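Epoxide hydrolase (Aspergillus niger, PDB 3G02) probably catalyses the hydrolysis of epoxides to vicinal diols, as an enantioselective variant of a fungal alpha/beta-hydrolase-fold enzyme obtained by directed evolution. Local coordinates at residues D26-R37 with R66-R76. The protein carries 9 engineered substitutions. Residues are numbered along the deposited sequence; the frame is centred on the assembly and turned at random.
Sequences DEQLDDLKTLVR and REKWLSEFDWR
Val36 lays CG2 over one face of the Trp69 indole, a CH-pi contact 3.9 Å from the centroid of the six-membered ring, while its CG1 meets Leu70 CG. This cluster lies toward the C-terminal end of helix 26-38, in a near-antiparallel helix pair of the epoxide hydrolase N-terminal region, the axes of 26-37 and 66-71 running 147° apart; a beta-branched valine suits it because its two methyls serve two neighbours at once. Leu32 CD1 reaches the same indole, whose NE1 is bonded to Ser300 of helix 292-304. Toward Trp75, Leu29 divides its methyls: CD2 touches the indole at CG, and CD1 sits over the centre of the Arg76 guanidinium, 3.5 Å from CZ. That flat cation offers carbon a face and keeps its edge for charge, NH2 forming a salt bridge with Asp26 OD1 at 2.8 Å. Beside Val36, at the end opposite Asp26, Arg66, extended with CG anti to the backbone N (chi1 -180°), spans to two carbonyls, giving NE to Val36 O and NH2 to Arg37 O. Between these ends Lys33, in one of its two modelled conformers, bends over the turn after helix 59-71, its methylene CE against Trp69 O. In that conformer one water accepts from Lys33 NZ at 2.8 Å and lies within hydrogen-bonding distance of both Trp69 O and Phe73 O.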
loop_
_atom_site.group_PDB
_atom_site.type_symbol
_atom_site.label_atom_id
_atom_site.label_comp_id
_atom_site.label_asym_id
_atom_site.label_seq_id
_atom_site.Cartn_x
_atom_site.Cartn_y
_atom_site.Cartn_z
ATOM N N ASP A 26 -11.458 28.429 -9.665
ATOM C CA ASP A 26 -12.167 28.463 -8.385
ATOM C C ASP A 26 -13.011 27.210 -8.165
ATOM O O ASP A 26 -13.067 26.683 -7.052
ATOM C CB ASP A 26 -13.061 29.706 -8.288
ATOM C CG ASP A 26 -12.280 30.973 -7.986
ATOM O OD1 ASP A 26 -11.339 30.927 -7.162
ATOM O OD2 ASP A 26 -12.624 32.028 -8.564
ATOM N N GLU A 27 -13.656 26.743 -9.236
ATOM C CA GLU A 27 -14.499 25.546 -9.203
ATOM C C GLU A 27 -13.725 24.313 -8.726
ATOM O O GLU A 27 -14.269 23.477 -8.008
ATOM C CB GLU A 27 -15.119 25.283 -10.582
ATOM C CG GLU A 27 -16.456 24.553 -10.535
ATOM C CD GLU A 27 -16.914 24.039 -11.894
ATOM O OE1 GLU A 27 -17.011 24.843 -12.847
ATOM O OE2 GLU A 27 -17.191 22.823 -12.002
ATOM N N GLN A 28 -12.454 24.219 -9.117
ATOM C CA GLN A 28 -11.602 23.097 -8.718
ATOM C C GLN A 28 -11.198 23.183 -7.249
ATOM O O GLN A 28 -11.114 22.164 -6.562
ATOM C CB GLN A 28 -10.374 22.997 -9.624
ATOM C CG GLN A 28 -10.705 22.481 -11.023
ATOM C CD GLN A 28 -9.510 22.456 -11.957
ATOM O OE1 GLN A 28 -8.363 22.322 -11.522
ATOM N NE2 GLN A 28 -9.776 22.581 -13.257
ATOM N N LEU A 29 -10.961 24.403 -6.772
ATOM C CA LEU A 29 -10.673 24.637 -5.362
ATOM C C LEU A 29 -11.897 24.360 -4.500
ATOM O O LEU A 29 -11.781 23.789 -3.412
ATOM C CB LEU A 29 -10.159 26.063 -5.139
ATOM C CG LEU A 29 -8.817 26.429 -5.779
ATOM C CD1 LEU A 29 -8.441 27.866 -5.458
ATOM C CD2 LEU A 29 -7.710 25.476 -5.327
ATOM N N ASP A 30 -13.068 24.771 -4.990
ATOM C CA ASP A 30 -14.338 24.466 -4.336
ATOM C C ASP A 30 -14.553 22.958 -4.269
ATOM O O ASP A 30 -14.968 22.437 -3.233
ATOM C CB ASP A 30 -15.510 25.115 -5.080
ATOM C CG ASP A 30 -15.461 26.634 -5.061
ATOM O OD1 ASP A 30 -14.744 27.221 -4.215
ATOM O OD2 ASP A 30 -16.150 27.242 -5.908
ATOM N N ASP A 31 -14.264 22.274 -5.376
ATOM C CA ASP A 31 -14.412 20.821 -5.457
ATOM C C ASP A 31 -13.522 20.142 -4.422
ATOM O O ASP A 31 -13.962 19.232 -3.720
ATOM C CB ASP A 31 -14.081 20.311 -6.864
ATOM C CG ASP A 31 -14.712 18.956 -7.163
ATOM O OD1 ASP A 31 -15.892 18.755 -6.805
ATOM O OD2 ASP A 31 -14.038 18.097 -7.773
ATOM N N LEU A 32 -12.279 20.608 -4.315
ATOM C CA LEU A 32 -11.352 20.086 -3.312
ATOM C C LEU A 32 -11.903 20.237 -1.891
ATOM O O LEU A 32 -11.899 19.278 -1.125
ATOM C CB LEU A 32 -9.965 20.736 -3.449
ATOM C CG LEU A 32 -8.918 20.473 -2.353
ATOM C CD1 LEU A 32 -8.673 18.974 -2.146
ATOM C CD2 LEU A 32 -7.610 21.183 -2.671
ATOM N N LYS A 33 -12.391 21.424 -1.541
ATOM C CA LYS A 33 -12.907 21.643 -0.190
ATOM C C LYS A 33 -14.166 20.818 0.099
ATOM O O LYS A 33 -14.338 20.328 1.216
ATOM C CB LYS A 33 -13.115 23.136 0.100
ATOM C CG LYS A 33 -11.826 23.966 0.038
ATOM C CD LYS A 33 -10.779 23.523 1.066
ATOM C CE LYS A 33 -9.370 23.946 0.649
ATOM N NZ LYS A 33 -9.162 25.421 0.687
ATOM N N THR A 34 -15.028 20.658 -0.907
ATOM C CA THR A 34 -16.195 19.777 -0.789
ATOM C C THR A 34 -15.770 18.337 -0.495
ATOM O O THR A 34 -16.321 17.696 0.400
ATOM C CB THR A 34 -17.070 19.832 -2.061
ATOM O OG1 THR A 34 -17.667 21.132 -2.158
ATOM C CG2 THR A 34 -18.179 18.775 -2.026
ATOM N N LEU A 35 -14.768 17.849 -1.224
ATOM C CA LEU A 35 -14.321 16.471 -1.039
ATOM C C LEU A 35 -13.536 16.275 0.258
ATOM O O LEU A 35 -13.599 15.205 0.855
ATOM C CB LEU A 35 -13.554 15.965 -2.263
ATOM C CG LEU A 35 -14.304 15.987 -3.607
ATOM C CD1 LEU A 35 -13.460 15.364 -4.702
ATOM C CD2 LEU A 35 -15.670 15.306 -3.525
ATOM N N VAL A 36 -12.822 17.306 0.707
ATOM C CA VAL A 36 -12.196 17.263 2.032
ATOM C C VAL A 36 -13.276 17.140 3.111
ATOM O O VAL A 36 -13.167 16.308 4.012
ATOM C CB VAL A 36 -11.290 18.493 2.306
ATOM C CG1 VAL A 36 -10.829 18.514 3.762
ATOM C CG2 VAL A 36 -10.077 18.493 1.374
ATOM N N ARG A 37 -14.322 17.958 2.997
ATOM C CA ARG A 37 -15.435 17.927 3.944
ATOM C C ARG A 37 -16.168 16.580 3.933
ATOM O O ARG A 37 -16.484 16.040 4.993
ATOM C CB ARG A 37 -16.414 19.070 3.664
ATOM C CG ARG A 37 -17.422 19.296 4.784
ATOM C CD ARG A 37 -18.455 20.356 4.427
ATOM N NE ARG A 37 -19.433 19.862 3.460
ATOM C CZ ARG A 37 -19.477 20.214 2.177
ATOM N NH1 ARG A 37 -18.601 21.082 1.683
ATOM N NH2 ARG A 37 -20.410 19.701 1.386
ATOM N N ARG A 66 -7.211 17.767 8.530
ATOM C CA ARG A 66 -8.465 17.905 7.787
ATOM C C ARG A 66 -9.162 19.214 8.147
ATOM O O ARG A 66 -9.636 19.930 7.267
ATOM C CB ARG A 66 -9.397 16.716 8.045
ATOM C CG ARG A 66 -10.719 16.807 7.290
ATOM C CD ARG A 66 -11.618 15.613 7.563
ATOM N NE ARG A 66 -12.972 15.843 7.062
ATOM C CZ ARG A 66 -13.919 16.486 7.741
ATOM N NH1 ARG A 66 -13.675 16.961 8.956
ATOM N NH2 ARG A 66 -15.118 16.654 7.204
ATOM N N GLU A 67 -9.201 19.521 9.441
ATOM C CA GLU A 67 -9.787 20.776 9.910
ATOM C C GLU A 67 -9.032 21.995 9.388
ATOM O O GLU A 67 -9.648 22.965 8.931
ATOM C CB GLU A 67 -9.873 20.805 11.437
ATOM C CG GLU A 67 -11.295 20.686 11.959
ATOM C CD GLU A 67 -12.202 21.794 11.439
ATOM O OE1 GLU A 67 -13.129 21.482 10.664
ATOM O OE2 GLU A 67 -11.980 22.977 11.787
ATOM N N LYS A 68 -7.703 21.936 9.453
ATOM C CA LYS A 68 -6.841 22.989 8.910
ATOM C C LYS A 68 -7.075 23.190 7.414
ATOM O O LYS A 68 -7.175 24.323 6.936
ATOM C CB LYS A 68 -5.366 22.678 9.181
ATOM C CG LYS A 68 -4.924 22.930 10.619
ATOM C CD LYS A 68 -3.438 22.670 10.807
ATOM C CE LYS A 68 -2.994 23.026 12.219
ATOM N NZ LYS A 68 -1.570 22.652 12.456
ATOM N N TRP A 69 -7.178 22.087 6.678
ATOM C CA TRP A 69 -7.396 22.134 5.238
ATOM C C TRP A 69 -8.721 22.821 4.898
ATOM O O TRP A 69 -8.824 23.540 3.903
ATOM C CB TRP A 69 -7.394 20.715 4.674
ATOM C CG TRP A 69 -6.844 20.581 3.296
ATOM C CD1 TRP A 69 -6.515 21.586 2.427
ATOM C CD2 TRP A 69 -6.577 19.355 2.612
ATOM N NE1 TRP A 69 -6.045 21.055 1.249
ATOM C CE2 TRP A 69 -6.078 19.686 1.335
ATOM C CE3 TRP A 69 -6.713 18.004 2.958
ATOM C CZ2 TRP A 69 -5.707 18.713 0.404
ATOM C CZ3 TRP A 69 -6.351 17.039 2.034
ATOM C CH2 TRP A 69 -5.849 17.396 0.776
ATOM N N LEU A 70 -9.727 22.593 5.735
ATOM C CA LEU A 70 -11.052 23.178 5.530
ATOM C C LEU A 70 -11.171 24.646 5.943
ATOM O O LEU A 70 -11.750 25.455 5.206
ATOM C CB LEU A 70 -12.110 22.365 6.280
ATOM C CG LEU A 70 -12.586 21.047 5.681
ATOM C CD1 LEU A 70 -13.389 20.268 6.714
ATOM C CD2 LEU A 70 -13.399 21.273 4.406
ATOM N N SER A 71 -10.604 24.979 7.102
ATOM C CA SER A 71 -10.864 26.260 7.772
ATOM C C SER A 71 -9.712 27.272 7.744
ATOM O O SER A 71 -9.923 28.461 8.004
ATOM C CB SER A 71 -11.290 26.011 9.224
ATOM O OG SER A 71 -12.442 25.191 9.286
ATOM N N GLU A 72 -8.503 26.808 7.437
ATOM C CA GLU A 72 -7.324 27.679 7.416
ATOM C C GLU A 72 -6.635 27.793 6.053
ATOM O O GLU A 72 -6.163 28.870 5.682
ATOM C CB GLU A 72 -6.318 27.248 8.493
ATOM C CG GLU A 72 -6.819 27.435 9.929
ATOM C CD GLU A 72 -5.895 26.841 10.986
ATOM O OE1 GLU A 72 -6.365 26.640 12.127
ATOM O OE2 GLU A 72 -4.707 26.575 10.693
ATOM N N PHE A 73 -6.589 26.692 5.308
ATOM C CA PHE A 73 -5.807 26.637 4.073
ATOM C C PHE A 73 -6.350 27.504 2.938
ATOM O O PHE A 73 -7.541 27.472 2.630
ATOM C CB PHE A 73 -5.647 25.187 3.600
ATOM C CG PHE A 73 -4.773 25.041 2.382
ATOM C CD1 PHE A 73 -3.387 25.135 2.489
ATOM C CD2 PHE A 73 -5.333 24.818 1.132
ATOM C CE1 PHE A 73 -2.572 25.005 1.363
ATOM C CE2 PHE A 73 -4.527 24.686 -0.000
ATOM C CZ PHE A 73 -3.142 24.781 0.118
ATOM N N ASP A 74 -5.452 28.262 2.313
ATOM C CA ASP A 74 -5.783 29.049 1.131
ATOM C C ASP A 74 -4.749 28.766 0.039
ATOM O O ASP A 74 -3.555 29.018 0.210
ATOM C CB ASP A 74 -5.843 30.545 1.475
ATOM C CG ASP A 74 -6.321 31.417 0.307
ATOM O OD1 ASP A 74 -6.695 30.893 -0.770
ATOM O OD2 ASP A 74 -6.316 32.656 0.482
ATOM N N TRP A 75 -5.227 28.237 -1.081
ATOM C CA TRP A 75 -4.376 27.917 -2.221
ATOM C C TRP A 75 -3.718 29.150 -2.853
ATOM O O TRP A 75 -2.577 29.080 -3.314
ATOM C CB TRP A 75 -5.192 27.159 -3.275
ATOM C CG TRP A 75 -4.451 26.905 -4.547
ATOM C CD1 TRP A 75 -4.584 27.588 -5.722
ATOM C CD2 TRP A 75 -3.444 25.908 -4.774
ATOM N NE1 TRP A 75 -3.732 27.077 -6.666
ATOM C CE2 TRP A 75 -3.021 26.042 -6.116
ATOM C CE3 TRP A 75 -2.867 24.907 -3.977
ATOM C CZ2 TRP A 75 -2.043 25.215 -6.679
ATOM C CZ3 TRP A 75 -1.897 24.086 -4.538
ATOM C CH2 TRP A 75 -1.491 24.248 -5.877
ATOM N N ARG A 76 -4.438 30.271 -2.874
ATOM C CA ARG A 76 -4.003 31.439 -3.655
ATOM C C ARG A 76 -2.627 32.033 -3.300
ATOM O O ARG A 76 -1.840 32.301 -4.209
ATOM C CB ARG A 76 -5.087 32.529 -3.690
ATOM C CG ARG A 76 -6.379 32.124 -4.391
ATOM C CD ARG A 76 -6.173 31.807 -5.869
ATOM N NE ARG A 76 -7.430 31.411 -6.499
ATOM C CZ ARG A 76 -7.532 30.590 -7.541
ATOM N NH1 ARG A 76 -6.450 30.046 -8.083
ATOM N NH2 ARG A 76 -8.728 30.295 -8.033
HETATM O O HOH W 1 -9.634 32.973 -6.656
HETATM O O HOH W 2 -8.150 27.716 -1.336
HETATM O O HOH W 3 -9.794 26.093 3.280
#